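Side-chain contacts in 2-phospho-L-lactate guanylyltransferase (Methanosarcina mazei, PDB 2I5E), which probably catalyses the condensation of (2S)-2-phospholactate with GTP to (2S)-lactyl-2-diphospho-5'-guanosine, a step in coenzyme F420 biosynthesis: residues D191-E194 and S195-L199; P21-S24 and L25-E29; E30-E33 and L34-N37; Q38-S41 and S42-A46. One frame throughout, in Å; residues are numbered along the deposited sequence.

How the interactions relate
From the N terminus, interaction 2 comes first, where the loop 21-24 turns into helix 25-45. Interactions 3 and 4 follow along that same helix, residues 30-37 in its middle and 38-46 at its C-terminal end, each adjoining the one before. Interaction 1 lies far down the chain, where helix 188-194 gives way to strand 197-201. All four are local and in series; none nests in or crosses another, and none closes a long loop. In space, interaction 1 folds back onto interactions 2 and 3 through Tyr192, Ile193, Lys196 and Phe197, joining the C-terminal elements to the loop 21-24 and the first half of helix 25-45, while interaction 4 packs against the central sheet.

Interaction 1: residues D191-E194 and S195-L199; sequences DYIE and SKFRL
Lys196 and Tyr192 cross obliquely, the lysine laying its CE methylene over one face of the phenol ring. Lys196 CE is 3.4 Å from Tyr192 CZ and 3.6 Å from OH, so the contact falls on the outer end of the ring. Tyr192 reaches this place because CG stands anti to the backbone N (chi1 180°), which carries the ring out beside the following turn. The lysine chain is extended as far as CE and bends at its last torsion; its ammonium is taken by Glu27 in a salt bridge, and the face of the tyrosine meets the aliphatic part of the chain.

Ile193 and Phe197 meet through one branch and one ring atom, CG2 of Ile193 lying 3.9 Å from CD2 of Phe197, obliquely to the ring. The carbonyl oxygen of Ile193 is at the ring edge, near its plane. Two amides grip this oxygen. Phe197 N, at 2.9 Å from Ile193 O, arrives almost in line with the carbonyl, whereas Lys196 N, at 2.8 Å from the same oxygen, comes from above its plane. Ser195 ties down the preceding turn: its N bonds to Asp191 O, and its OG makes a notably short bond of 2.5 Å to Tyr192 O.

Helix 188-194 thus ends and, after the two-residue turn Ser195-Lys196, gives way to strand 197-201. Tyr192 lies on Glu30 and Leu34 of helix 25-45, Ile193 touches Phe31 of that helix and Leu178 and Leu182 of helix 175-184, and Phe197 packs on Leu208 of strand 206-210, the partner of strand 197-201 in the small antiparallel sheet.

Interaction 2: residues P21-S24 and L25-E29; sequences PVLS and LQERE
Glu27 OE2 accepts the backbone N-H of Ser24 in a short, straight bond, 2.7 Å between Ser24 N and Glu27 OE2 with an N-H...O angle of 169°. The donor meets the anti side of the carboxylate, slightly out of its plane. Ser24 OG adds a second, weak bond to the same oxygen. In return the serine side chain accepts from the helix: Glu27 N stands 3.0 Å from Ser24 OG. For this OG must turn back over the first helical turn, and a chi1 of 70°, which sets it between the backbone N and the carbonyl carbon, does so. The other carboxylate oxygen, OE1, belongs to a salt bridge with Lys196, so the group is held from two directions and its rotation is probably restricted.

Behind the polar exchange, Leu23 crosses the root of the glutamate side chain at an angle, its CG 3.5 Å from Glu27 CB. Arg28 runs along the other flank of the loop end. Its CG and CD each come to 3.1 Å from Ser24 O, the oxygen that also accepts Arg28 N at 2.9 Å, the first full-turn bond of the helix. A bend at chi3 (46°) then turns the guanidinium toward the earlier loop, where NH2 makes a weak bond to Gly14 O.

Reciprocal bonding of this kind, side chain to backbone in both directions between the N-cap serine and a glutamate three residues on, is a capping box. Here it starts helix 25-45, the first helix after strand 5-9 in this member of the GT-A clan.

Interaction 3: residues E30-E33 and L34-N37; sequences EFVE and LMLN
Met35 and Phe31, one turn apart, make the main side-chain contact. Met35, modelled as selenomethionine, carries CG over one face of the phenylalanine ring, displaced toward its rim. SE follows 4.2 Å from the ring centroid, 30° off the ring normal, an oblique approach. A bend at the last torsion (chi3 -66°) then brings the methyl back toward the ring, with CE 3.5 Å from Phe31 CE2. The same methyl reaches the neighbouring branched side chain, 4.1 Å from Val32 CG2, so that it is touched from two positions on the preceding turn.

Mixed polar and apolar contacts occupy another side of the helix. Leu34 lays CG against the carbonyl of Glu30, 3.4 Å from its O, while CD2 passes the carboxylate at 3.9 Å from Glu30 OE1. Glu33 and Asn37 run side by side and point the same way, their carboxylate and amide planes turned 68° apart; Glu33 CG is 4.0 Å from Asn37 ND2. The carboxylate end of Glu33 is engaged elsewhere, in a salt bridge with Lys12.

Backbone bonds make up the third kind. Leu34 N, Met35 N, Leu36 N and Asn37 N donate in turn to the carbonyl oxygens of Glu30, Phe31, Val32 and Glu33, an unbroken alpha-helical run. Val32 O in addition accepts from a bound di(hydroxyethyl)ether, probably left from crystallisation.

Spaced four residues apart, Phe31 and Met35 form a Met-aromatic pair within a single alpha-helix, on the face that helix 25-45 turns toward helices 175-184 and 188-194.

Interaction 4: residues Q38-S41 and S42-A46; sequences QVIS and SLKGA
Residues 38 to 46 carry helix 25-45 through its last turns, and the side chains of Val39 and Leu43, one turn apart, lie side by side and point the same way. They touch through single branches, Val39 CG1 to Leu43 CD1 at 4.1 Å. Leu43 has its CG anti to the carbonyl carbon (chi1 -62°), which swings the leucine back along the helix until CG rests 3.3 Å from Val39 O. That puts apolar surface beside Val39 O, which already accepts Leu43 N at 3.0 Å.

The other positions repeat the regular pattern. Ser42 N binds Gln38 O, Lys44 N binds Ile40 O, and Gly45 N binds Ser41 O at 2.8 Å; a weak bond from Ala46 N to Leu43 O, three residues back, follows. Ile40 and Lys44 meet more loosely, CG2 of the isoleucine 4.4 Å from CG of the lysine. Beyond CG the lysine chain kinks at every remaining torsion, and its NZ leaves for Glu66 O.

Ser42 is buried, and its hydroxyl has a definite partner. OG passes 3.5 Å from Gln38 O, within its own helix, but its hydrogen bond is made with Leu101 O, across to the loop ahead of helix 103-109.

These turns pack against both the central sheet and helix 103-109. Ile40 and Leu43 both lie on Ile8 of strand 5-9; on strand 50-55, Ile40 touches Ile53 and Leu43 touches Val51. Ser42, Leu43 and Ala46 meet helix 103-109 through Pro103 and Ile106.

Interaction 1: residues D191-E194 and S195-L199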
ATOM      1  N   ASP A 191      16.638  11.353  -0.308  1.00 35.10           N
ATOM      2  CA  ASP A 191      17.423  12.636   0.014  1.00 34.49           C
ATOM      3  C   ASP A 191      17.289  13.605  -1.092  1.00 34.56           C
ATOM      4  O   ASP A 191      17.304  14.782  -0.844  1.00 35.09           O
ATOM      5  CB  ASP A 191      18.922  12.352   0.260  1.00 35.55           C
ATOM      6  CG  ASP A 191      19.118  11.335   1.321  1.00 32.91           C
ATOM      7  OD1 ASP A 191      18.214  11.268   2.170  1.00 42.55           O
ATOM      8  OD2 ASP A 191      20.097  10.578   1.306  1.00 37.40           O
ATOM      9  N   TYR A 192      17.162  13.102  -2.325  1.00 34.13           N
ATOM     10  CA  TYR A 192      17.077  13.975  -3.489  1.00 35.60           C
ATOM     11  C   TYR A 192      15.814  14.811  -3.410  1.00 34.50           C
ATOM     12  O   TYR A 192      15.831  16.025  -3.542  1.00 35.36           O
ATOM     13  CB  TYR A 192      17.133  13.108  -4.807  1.00 38.07           C
ATOM     14  CG  TYR A 192      17.045  13.895  -6.141  1.00 39.28           C
ATOM     15  CD1 TYR A 192      18.195  14.476  -6.714  1.00 43.38           C
ATOM     16  CD2 TYR A 192      15.832  14.077  -6.796  1.00 38.02           C
ATOM     17  CE1 TYR A 192      18.165  15.247  -7.902  1.00 39.14           C
ATOM     18  CE2 TYR A 192      15.758  14.834  -8.001  1.00 43.09           C
ATOM     19  CZ  TYR A 192      16.951  15.405  -8.553  1.00 45.08           C
ATOM     20  OH  TYR A 192      16.913  16.111  -9.770  1.00 48.61           O
ATOM     21  N   ILE A 193      14.699  14.135  -3.187  1.00 34.30           N
ATOM     22  CA  ILE A 193      13.386  14.766  -2.984  1.00 33.68           C
ATOM     23  C   ILE A 193      13.421  15.626  -1.739  1.00 33.70           C
ATOM     24  O   ILE A 193      12.967  16.724  -1.765  1.00 33.41           O
ATOM     25  CB  ILE A 193      12.257  13.656  -2.844  1.00 33.28           C
ATOM     26  CG1 ILE A 193      12.172  12.865  -4.130  1.00 31.00           C
ATOM     27  CG2 ILE A 193      10.877  14.329  -2.494  1.00 33.59           C
ATOM     28  CD1 ILE A 193      11.772  13.730  -5.325  1.00 32.89           C
ATOM     29  N   GLU A 194      13.945  15.092  -0.628  1.00 37.34           N
ATOM     30  CA  GLU A 194      13.978  15.881   0.654  1.00 40.20           C
ATOM     31  C   GLU A 194      14.727  17.215   0.505  1.00 40.97           C
ATOM     32  O   GLU A 194      14.393  18.157   1.160  1.00 41.84           O
ATOM     33  CB  GLU A 194      14.597  15.063   1.779  1.00 39.79           C
ATOM     34  CG  GLU A 194      13.952  15.503   3.079  1.00 46.91           C
ATOM     35  CD  GLU A 194      14.664  15.063   4.270  1.00 53.96           C
ATOM     36  OE1 GLU A 194      15.366  14.027   4.144  1.00 60.44           O
ATOM     37  OE2 GLU A 194      14.539  15.757   5.329  1.00 60.43           O
ATOM     38  N   SER A 195      15.676  17.273  -0.449  1.00 40.64           N
ATOM     39  CA  SER A 195      16.439  18.465  -0.783  1.00 40.71           C
ATOM     40  C   SER A 195      15.639  19.478  -1.561  1.00 38.96           C
ATOM     41  O   SER A 195      16.074  20.602  -1.715  1.00 40.46           O
ATOM     42  CB  SER A 195      17.759  18.048  -1.526  1.00 41.28           C
ATOM     43  OG  SER A 195      17.539  17.754  -2.906  1.00 41.81           O
ATOM     44  N   LYS A 196      14.465  19.108  -2.055  1.00 37.06           N
ATOM     45  CA  LYS A 196      13.676  19.986  -2.850  1.00 36.10           C
ATOM     46  C   LYS A 196      12.329  20.248  -2.241  1.00 35.66           C
ATOM     47  O   LYS A 196      11.752  21.225  -2.599  1.00 36.41           O
ATOM     48  CB  LYS A 196      13.496  19.442  -4.309  1.00 37.82           C
ATOM     49  CG  LYS A 196      14.880  19.194  -5.071  1.00 38.18           C
ATOM     50  CD  LYS A 196      14.669  18.412  -6.434  1.00 37.62           C
ATOM     51  CE  LYS A 196      15.954  18.423  -7.240  1.00 40.60           C
ATOM     52  NZ  LYS A 196      15.985  19.659  -8.121  1.00 40.57           N
ATOM     53  N   PHE A 197      11.803  19.360  -1.381  1.00 36.24           N
ATOM     54  CA  PHE A 197      10.470  19.550  -0.769  1.00 35.55           C
ATOM     55  C   PHE A 197      10.457  19.209   0.711  1.00 35.54           C
ATOM     56  O   PHE A 197      11.318  18.490   1.220  1.00 39.06           O
ATOM     57  CB  PHE A 197       9.429  18.649  -1.447  1.00 34.27           C
ATOM     58  CG  PHE A 197       9.380  18.779  -2.928  1.00 35.67           C
ATOM     59  CD1 PHE A 197       8.448  19.644  -3.511  1.00 36.12           C
ATOM     60  CD2 PHE A 197      10.212  17.987  -3.742  1.00 32.93           C
ATOM     61  CE1 PHE A 197       8.351  19.786  -4.896  1.00 38.22           C
ATOM     62  CE2 PHE A 197      10.140  18.092  -5.136  1.00 38.99           C
ATOM     63  CZ  PHE A 197       9.241  19.021  -5.730  1.00 37.87           C
ATOM     64  N   ARG A 198       9.414  19.650   1.379  1.00 35.76           N
ATOM     65  CA  ARG A 198       9.073  19.289   2.715  1.00 34.76           C
ATOM     66  C   ARG A 198       7.645  18.820   2.740  1.00 35.61           C
ATOM     67  O   ARG A 198       6.855  19.148   1.851  1.00 35.87           O
ATOM     68  CB  ARG A 198       9.189  20.558   3.626  1.00 34.39           C
ATOM     69  CG  ARG A 198       9.033  21.801   2.839  1.00 39.38           C
ATOM     70  CD  ARG A 198       9.330  23.066   3.621  1.00 39.49           C
ATOM     71  NE  ARG A 198       8.148  23.214   4.346  1.00 44.17           N
ATOM     72  CZ  ARG A 198       7.261  24.197   4.273  1.00 38.92           C
ATOM     73  NH1 ARG A 198       7.424  25.277   3.530  1.00 38.83           N
ATOM     74  NH2 ARG A 198       6.198  24.053   5.054  1.00 34.12           N
ATOM     75  N   LEU A 199       7.271  18.089   3.793  1.00 37.00           N
ATOM     76  CA  LEU A 199       5.852  17.809   4.115  1.00 37.86           C
ATOM     77  C   LEU A 199       5.158  18.945   4.907  1.00 38.51           C
ATOM     78  O   LEU A 199       5.694  19.511   5.815  1.00 40.06           O
ATOM     79  CB  LEU A 199       5.768  16.489   4.905  1.00 36.93           C
ATOM     80  CG  LEU A 199       6.442  15.347   4.111  1.00 38.35           C
ATOM     81  CD1 LEU A 199       6.560  14.024   4.871  1.00 38.58           C
ATOM     82  CD2 LEU A 199       5.720  15.098   2.712  1.00 37.09           C
TER

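Interaction 2: residues P21-S24 and L25-E29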
ATOM      1  N   PRO A  21       4.125  18.714 -13.661  1.00 43.75           N
ATOM      2  CA  PRO A  21       5.081  19.737 -13.390  1.00 44.46           C
ATOM      3  C   PRO A  21       5.620  19.886 -11.948  1.00 43.31           C
ATOM      4  O   PRO A  21       6.277  20.899 -11.722  1.00 44.62           O
ATOM      5  CB  PRO A  21       4.293  21.045 -13.777  1.00 45.01           C
ATOM      6  CG  PRO A  21       2.779  20.618 -13.511  1.00 46.73           C
ATOM      7  CD  PRO A  21       2.772  19.143 -13.246  1.00 45.11           C
ATOM      8  N   VAL A  22       5.411  19.016 -10.992  1.00 41.48           N
ATOM      9  CA  VAL A  22       6.258  19.157  -9.822  1.00 41.58           C
ATOM     10  C   VAL A  22       7.746  18.938  -9.917  1.00 40.92           C
ATOM     11  O   VAL A  22       8.483  19.458  -9.133  1.00 42.85           O
ATOM     12  CB  VAL A  22       5.688  18.696  -8.496  1.00 42.02           C
ATOM     13  CG1 VAL A  22       4.272  18.280  -8.599  1.00 43.22           C
ATOM     14  CG2 VAL A  22       6.522  17.667  -7.905  1.00 40.53           C
ATOM     15  N   LEU A  23       8.177  18.148 -10.874  1.00 40.45           N
ATOM     16  CA  LEU A  23       9.574  18.048 -11.255  1.00 40.44           C
ATOM     17  C   LEU A  23       9.819  18.424 -12.739  1.00 41.05           C
ATOM     18  O   LEU A  23       8.946  18.306 -13.572  1.00 39.01           O
ATOM     19  CB  LEU A  23      10.030  16.620 -10.997  1.00 41.38           C
ATOM     20  CG  LEU A  23      10.985  16.150  -9.906  1.00 41.14           C
ATOM     21  CD1 LEU A  23      11.113  17.016  -8.711  1.00 38.73           C
ATOM     22  CD2 LEU A  23      10.697  14.762  -9.521  1.00 40.67           C
ATOM     23  N   SER A  24      11.024  18.864 -13.049  1.00 41.15           N
ATOM     24  CA  SER A  24      11.452  19.040 -14.420  1.00 43.58           C
ATOM     25  C   SER A  24      11.792  17.770 -15.174  1.00 45.03           C
ATOM     26  O   SER A  24      11.936  16.737 -14.602  1.00 44.57           O
ATOM     27  CB  SER A  24      12.602  20.042 -14.523  1.00 44.76           C
ATOM     28  OG  SER A  24      13.794  19.552 -13.989  1.00 40.89           O
ATOM     29  N   LEU A  25      11.951  17.875 -16.476  1.00 47.53           N
ATOM     30  CA  LEU A  25      12.699  16.889 -17.208  1.00 47.20           C
ATOM     31  C   LEU A  25      13.961  16.554 -16.493  1.00 46.61           C
ATOM     32  O   LEU A  25      14.139  15.457 -16.075  1.00 46.36           O
ATOM     33  CB  LEU A  25      13.028  17.364 -18.600  1.00 47.04           C
ATOM     34  CG  LEU A  25      13.656  16.352 -19.550  1.00 50.84           C
ATOM     35  CD1 LEU A  25      13.382  16.707 -20.988  1.00 52.35           C
ATOM     36  CD2 LEU A  25      15.163  16.160 -19.335  1.00 49.15           C
ATOM     37  N   GLN A  26      14.870  17.481 -16.376  1.00 44.55           N
ATOM     38  CA  GLN A  26      16.134  17.067 -15.821  1.00 45.56           C
ATOM     39  C   GLN A  26      15.956  16.379 -14.496  1.00 44.06           C
ATOM     40  O   GLN A  26      16.720  15.426 -14.204  1.00 44.92           O
ATOM     41  CB  GLN A  26      17.120  18.207 -15.544  1.00 46.25           C
ATOM     42  CG  GLN A  26      17.303  19.295 -16.583  1.00 51.05           C
ATOM     43  CD  GLN A  26      18.155  20.409 -15.995  1.00 49.22           C
ATOM     44  OE1 GLN A  26      19.293  20.634 -16.435  1.00 58.10           O
ATOM     45  NE2 GLN A  26      17.637  21.066 -14.944  1.00 53.59           N
ATOM     46  N   GLU A  27      15.015  16.873 -13.657  1.00 42.32           N
ATOM     47  CA  GLU A  27      14.862  16.280 -12.294  1.00 41.54           C
ATOM     48  C   GLU A  27      14.358  14.838 -12.363  1.00 38.89           C
ATOM     49  O   GLU A  27      14.895  13.969 -11.709  1.00 37.43           O
ATOM     50  CB  GLU A  27      13.973  17.129 -11.399  1.00 40.51           C
ATOM     51  CG  GLU A  27      14.668  18.385 -10.995  1.00 44.88           C
ATOM     52  CD  GLU A  27      13.728  19.453 -10.474  1.00 46.17           C
ATOM     53  OE1 GLU A  27      14.261  20.230  -9.675  1.00 43.10           O
ATOM     54  OE2 GLU A  27      12.504  19.537 -10.870  1.00 45.87           O
ATOM     55  N   ARG A  28      13.315  14.633 -13.180  1.00 37.53           N
ATOM     56  CA  ARG A  28      12.795  13.327 -13.462  1.00 36.93           C
ATOM     57  C   ARG A  28      13.875  12.339 -13.821  1.00 37.06           C
ATOM     58  O   ARG A  28      13.931  11.282 -13.276  1.00 38.80           O
ATOM     59  CB  ARG A  28      11.749  13.438 -14.557  1.00 34.86           C
ATOM     60  CG  ARG A  28      10.475  14.028 -13.987  1.00 40.79           C
ATOM     61  CD  ARG A  28       9.646  14.768 -15.112  1.00 42.58           C
ATOM     62  NE  ARG A  28       9.583  13.915 -16.315  1.00 50.60           N
ATOM     63  CZ  ARG A  28       9.183  14.286 -17.543  1.00 50.82           C
ATOM     64  NH1 ARG A  28       8.808  15.553 -17.793  1.00 48.25           N
ATOM     65  NH2 ARG A  28       9.181  13.367 -18.530  1.00 46.38           N
ATOM     66  N   GLU A  29      14.758  12.678 -14.760  1.00 38.31           N
ATOM     67  CA  GLU A  29      15.711  11.719 -15.240  1.00 38.36           C
ATOM     68  C   GLU A  29      16.688  11.436 -14.116  1.00 38.17           C
ATOM     69  O   GLU A  29      17.084  10.299 -13.905  1.00 37.95           O
ATOM     70  CB  GLU A  29      16.468  12.275 -16.462  1.00 39.24           C
ATOM     71  CG  GLU A  29      15.594  12.547 -17.637  1.00 42.42           C
ATOM     72  CD  GLU A  29      16.374  12.549 -18.917  1.00 42.70           C
ATOM     73  OE1 GLU A  29      15.696  12.461 -19.927  1.00 39.14           O
ATOM     74  OE2 GLU A  29      17.638  12.599 -18.909  1.00 43.40           O
TER

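Interaction 3: residues E30-E33 and L34-N37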
ATOM      1  N   GLU A  30      17.107  12.454 -13.383  1.00 39.50           N
ATOM      2  CA  GLU A  30      18.028  12.171 -12.230  1.00 40.67           C
ATOM      3  C   GLU A  30      17.418  11.285 -11.115  1.00 37.85           C
ATOM      4  O   GLU A  30      18.047  10.368 -10.644  1.00 38.54           O
ATOM      5  CB  GLU A  30      18.550  13.470 -11.628  1.00 41.34           C
ATOM      6  CG  GLU A  30      20.040  13.586 -11.847  1.00 50.65           C
ATOM      7  CD  GLU A  30      20.885  13.125 -10.681  1.00 58.02           C
ATOM      8  OE1 GLU A  30      21.045  11.876 -10.462  1.00 54.92           O
ATOM      9  OE2 GLU A  30      21.432  14.079 -10.017  1.00 63.57           O
ATOM     10  N   PHE A  31      16.199  11.614 -10.703  1.00 36.84           N
ATOM     11  CA  PHE A  31      15.454  10.871  -9.733  1.00 36.23           C
ATOM     12  C   PHE A  31      15.428   9.387 -10.139  1.00 36.76           C
ATOM     13  O   PHE A  31      15.942   8.544  -9.475  1.00 37.50           O
ATOM     14  CB  PHE A  31      14.030  11.456  -9.682  1.00 36.80           C
ATOM     15  CG  PHE A  31      13.190  10.890  -8.596  1.00 34.69           C
ATOM     16  CD1 PHE A  31      13.734  10.687  -7.323  1.00 33.07           C
ATOM     17  CD2 PHE A  31      11.863  10.550  -8.830  1.00 34.65           C
ATOM     18  CE1 PHE A  31      13.013  10.154  -6.338  1.00 32.81           C
ATOM     19  CE2 PHE A  31      11.090  10.019  -7.810  1.00 32.32           C
ATOM     20  CZ  PHE A  31      11.655   9.844  -6.563  1.00 33.83           C
ATOM     21  N   VAL A  32      14.833   9.086 -11.284  1.00 37.51           N
ATOM     22  CA  VAL A  32      14.726   7.738 -11.833  1.00 36.02           C
ATOM     23  C   VAL A  32      16.066   6.943 -11.771  1.00 34.46           C
ATOM     24  O   VAL A  32      16.149   5.797 -11.336  1.00 32.78           O
ATOM     25  CB  VAL A  32      14.175   8.027 -13.249  1.00 38.33           C
ATOM     26  CG1 VAL A  32      15.036   7.538 -14.403  1.00 34.42           C
ATOM     27  CG2 VAL A  32      12.640   7.857 -13.337  1.00 36.19           C
ATOM     28  N   GLU A  33      17.143   7.582 -12.161  1.00 34.92           N
ATOM     29  CA  GLU A  33      18.487   6.971 -12.074  1.00 34.35           C
ATOM     30  C   GLU A  33      18.811   6.616 -10.640  1.00 32.59           C
ATOM     31  O   GLU A  33      19.288   5.523 -10.342  1.00 32.04           O
ATOM     32  CB  GLU A  33      19.552   7.941 -12.577  1.00 34.07           C
ATOM     33  CG  GLU A  33      20.973   7.315 -12.466  1.00 35.98           C
ATOM     34  CD  GLU A  33      22.025   8.141 -13.255  1.00 39.19           C
ATOM     35  OE1 GLU A  33      21.782   8.433 -14.439  1.00 38.60           O
ATOM     36  OE2 GLU A  33      23.096   8.480 -12.666  1.00 42.39           O
ATOM     37  N   LEU A  34      18.547   7.541  -9.719  1.00 33.74           N
ATOM     38  CA  LEU A  34      18.766   7.186  -8.253  1.00 34.43           C
ATOM     39  C   LEU A  34      17.886   5.995  -7.827  1.00 33.03           C
ATOM     40  O   LEU A  34      18.339   5.119  -7.097  1.00 32.23           O
ATOM     41  CB  LEU A  34      18.553   8.396  -7.313  1.00 31.37           C
ATOM     42  CG  LEU A  34      19.384   9.617  -7.610  1.00 36.69           C
ATOM     43  CD1 LEU A  34      19.000  10.765  -6.716  1.00 38.55           C
ATOM     44  CD2 LEU A  34      20.880   9.290  -7.496  1.00 38.04           C
HETATM   45  N   MSE A  35      16.631   5.971  -8.278  1.00 32.08           N
HETATM   46  CA  MSE A  35      15.730   4.853  -7.929  1.00 33.21           C
HETATM   47  C   MSE A  35      16.224   3.568  -8.502  1.00 33.79           C
HETATM   48  O   MSE A  35      16.237   2.580  -7.790  1.00 37.07           O
HETATM   49  CB  MSE A  35      14.299   5.121  -8.340  1.00 32.83           C
HETATM   50  CG  MSE A  35      13.640   6.121  -7.396  1.00 30.08           C
HETATM   51 SE   MSE A  35      11.736   6.180  -7.653  1.00 40.84          SE
HETATM   52  CE  MSE A  35      11.520   6.927  -9.485  1.00 34.91           C
ATOM     53  N   LEU A  36      16.690   3.571  -9.762  1.00 32.40           N
ATOM     54  CA  LEU A  36      17.260   2.349 -10.387  1.00 31.61           C
ATOM     55  C   LEU A  36      18.340   1.728  -9.541  1.00 31.33           C
ATOM     56  O   LEU A  36      18.392   0.485  -9.334  1.00 30.03           O
ATOM     57  CB  LEU A  36      17.862   2.666 -11.783  1.00 28.78           C
ATOM     58  CG  LEU A  36      18.464   1.516 -12.613  1.00 33.33           C
ATOM     59  CD1 LEU A  36      17.386   0.452 -13.028  1.00 34.02           C
ATOM     60  CD2 LEU A  36      19.327   2.016 -13.875  1.00 30.65           C
ATOM     61  N   ASN A  37      19.292   2.591  -9.164  1.00 33.02           N
ATOM     62  CA  ASN A  37      20.455   2.176  -8.410  1.00 35.75           C
ATOM     63  C   ASN A  37      20.127   1.534  -7.089  1.00 35.31           C
ATOM     64  O   ASN A  37      20.857   0.658  -6.645  1.00 37.25           O
ATOM     65  CB  ASN A  37      21.427   3.357  -8.212  1.00 35.11           C
ATOM     66  CG  ASN A  37      22.159   3.657  -9.460  1.00 37.05           C
ATOM     67  OD1 ASN A  37      22.403   2.760 -10.258  1.00 40.20           O
ATOM     68  ND2 ASN A  37      22.465   4.907  -9.687  1.00 41.58           N
TER

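Interaction 4: residues Q38-S41 and S42-A46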
ATOM      1  N   GLN A  38      19.116   2.058  -6.411  1.00 36.34           N
ATOM      2  CA  GLN A  38      18.645   1.503  -5.158  1.00 36.57           C
ATOM      3  C   GLN A  38      17.982   0.102  -5.341  1.00 36.05           C
ATOM      4  O   GLN A  38      18.203  -0.824  -4.542  1.00 35.98           O
ATOM      5  CB  GLN A  38      17.643   2.471  -4.538  1.00 39.12           C
ATOM      6  CG  GLN A  38      18.249   3.810  -3.960  1.00 44.08           C
ATOM      7  CD  GLN A  38      17.430   4.296  -2.818  1.00 49.35           C
ATOM      8  OE1 GLN A  38      16.587   5.196  -2.948  1.00 52.63           O
ATOM      9  NE2 GLN A  38      17.607   3.640  -1.682  1.00 50.01           N
ATOM     10  N   VAL A  39      17.155  -0.040  -6.385  1.00 34.65           N
ATOM     11  CA  VAL A  39      16.643  -1.409  -6.785  1.00 33.58           C
ATOM     12  C   VAL A  39      17.722  -2.430  -7.095  1.00 33.13           C
ATOM     13  O   VAL A  39      17.621  -3.547  -6.565  1.00 33.86           O
ATOM     14  CB  VAL A  39      15.640  -1.348  -7.951  1.00 32.84           C
ATOM     15  CG1 VAL A  39      15.125  -2.724  -8.328  1.00 31.63           C
ATOM     16  CG2 VAL A  39      14.554  -0.345  -7.605  1.00 28.31           C
ATOM     17  N   ILE A  40      18.731  -2.067  -7.903  1.00 32.35           N
ATOM     18  CA  ILE A  40      19.831  -2.967  -8.171  1.00 33.01           C
ATOM     19  C   ILE A  40      20.591  -3.272  -6.855  1.00 34.21           C
ATOM     20  O   ILE A  40      20.894  -4.412  -6.557  1.00 34.39           O
ATOM     21  CB  ILE A  40      20.888  -2.423  -9.196  1.00 33.41           C
ATOM     22  CG1 ILE A  40      20.294  -2.188 -10.582  1.00 35.59           C
ATOM     23  CG2 ILE A  40      22.075  -3.375  -9.246  1.00 34.62           C
ATOM     24  CD1 ILE A  40      21.025  -1.080 -11.413  1.00 32.73           C
ATOM     25  N   SER A  41      20.810  -2.281  -6.030  1.00 36.32           N
ATOM     26  CA  SER A  41      21.392  -2.607  -4.712  1.00 39.01           C
ATOM     27  C   SER A  41      20.513  -3.553  -3.860  1.00 38.79           C
ATOM     28  O   SER A  41      21.027  -4.456  -3.139  1.00 38.52           O
ATOM     29  CB  SER A  41      21.677  -1.331  -3.957  1.00 37.84           C
ATOM     30  OG  SER A  41      22.249  -1.725  -2.699  1.00 49.24           O
ATOM     31  N   SER A  42      19.174  -3.412  -3.922  1.00 38.02           N
ATOM     32  CA  SER A  42      18.390  -4.427  -3.183  1.00 36.05           C
ATOM     33  C   SER A  42      18.472  -5.832  -3.726  1.00 36.15           C
ATOM     34  O   SER A  42      18.439  -6.815  -2.947  1.00 36.81           O
ATOM     35  CB  SER A  42      16.952  -4.038  -2.969  1.00 36.36           C
ATOM     36  OG  SER A  42      16.921  -3.003  -2.070  1.00 35.65           O
ATOM     37  N   LEU A  43      18.557  -5.951  -5.041  1.00 36.09           N
ATOM     38  CA  LEU A  43      18.675  -7.253  -5.675  1.00 38.10           C
ATOM     39  C   LEU A  43      20.011  -7.889  -5.280  1.00 38.98           C
ATOM     40  O   LEU A  43      20.077  -9.095  -5.038  1.00 38.40           O
ATOM     41  CB  LEU A  43      18.536  -7.168  -7.213  1.00 36.75           C
ATOM     42  CG  LEU A  43      17.173  -6.643  -7.668  1.00 36.21           C
ATOM     43  CD1 LEU A  43      17.113  -6.203  -9.179  1.00 28.47           C
ATOM     44  CD2 LEU A  43      16.056  -7.637  -7.346  1.00 37.34           C
ATOM     45  N   LYS A  44      21.061  -7.065  -5.231  1.00 39.64           N
ATOM     46  CA  LYS A  44      22.356  -7.611  -4.936  1.00 41.49           C
ATOM     47  C   LYS A  44      22.323  -7.979  -3.441  1.00 41.87           C
ATOM     48  O   LYS A  44      22.660  -9.104  -3.076  1.00 41.88           O
ATOM     49  CB  LYS A  44      23.461  -6.625  -5.365  1.00 41.70           C
ATOM     50  CG  LYS A  44      23.739  -6.642  -6.858  1.00 44.13           C
ATOM     51  CD  LYS A  44      24.111  -8.105  -7.334  1.00 51.88           C
ATOM     52  CE  LYS A  44      25.235  -8.234  -8.375  1.00 56.88           C
ATOM     53  NZ  LYS A  44      26.089  -6.963  -8.649  1.00 58.72           N
ATOM     54  N   GLY A  45      21.731  -7.107  -2.625  1.00 42.09           N
ATOM     55  CA  GLY A  45      21.619  -7.313  -1.185  1.00 42.31           C
ATOM     56  C   GLY A  45      20.903  -8.590  -0.883  1.00 43.56           C
ATOM     57  O   GLY A  45      21.046  -9.145   0.184  1.00 44.24           O
ATOM     58  N   ALA A  46      20.138  -9.094  -1.840  1.00 44.07           N
ATOM     59  CA  ALA A  46      19.395 -10.355  -1.632  1.00 43.66           C
ATOM     60  C   ALA A  46      20.162 -11.534  -2.186  1.00 43.98           C
ATOM     61  O   ALA A  46      19.628 -12.627  -2.216  1.00 43.70           O
ATOM     62  CB  ALA A  46      18.013 -10.280  -2.255  1.00 42.01           C
TER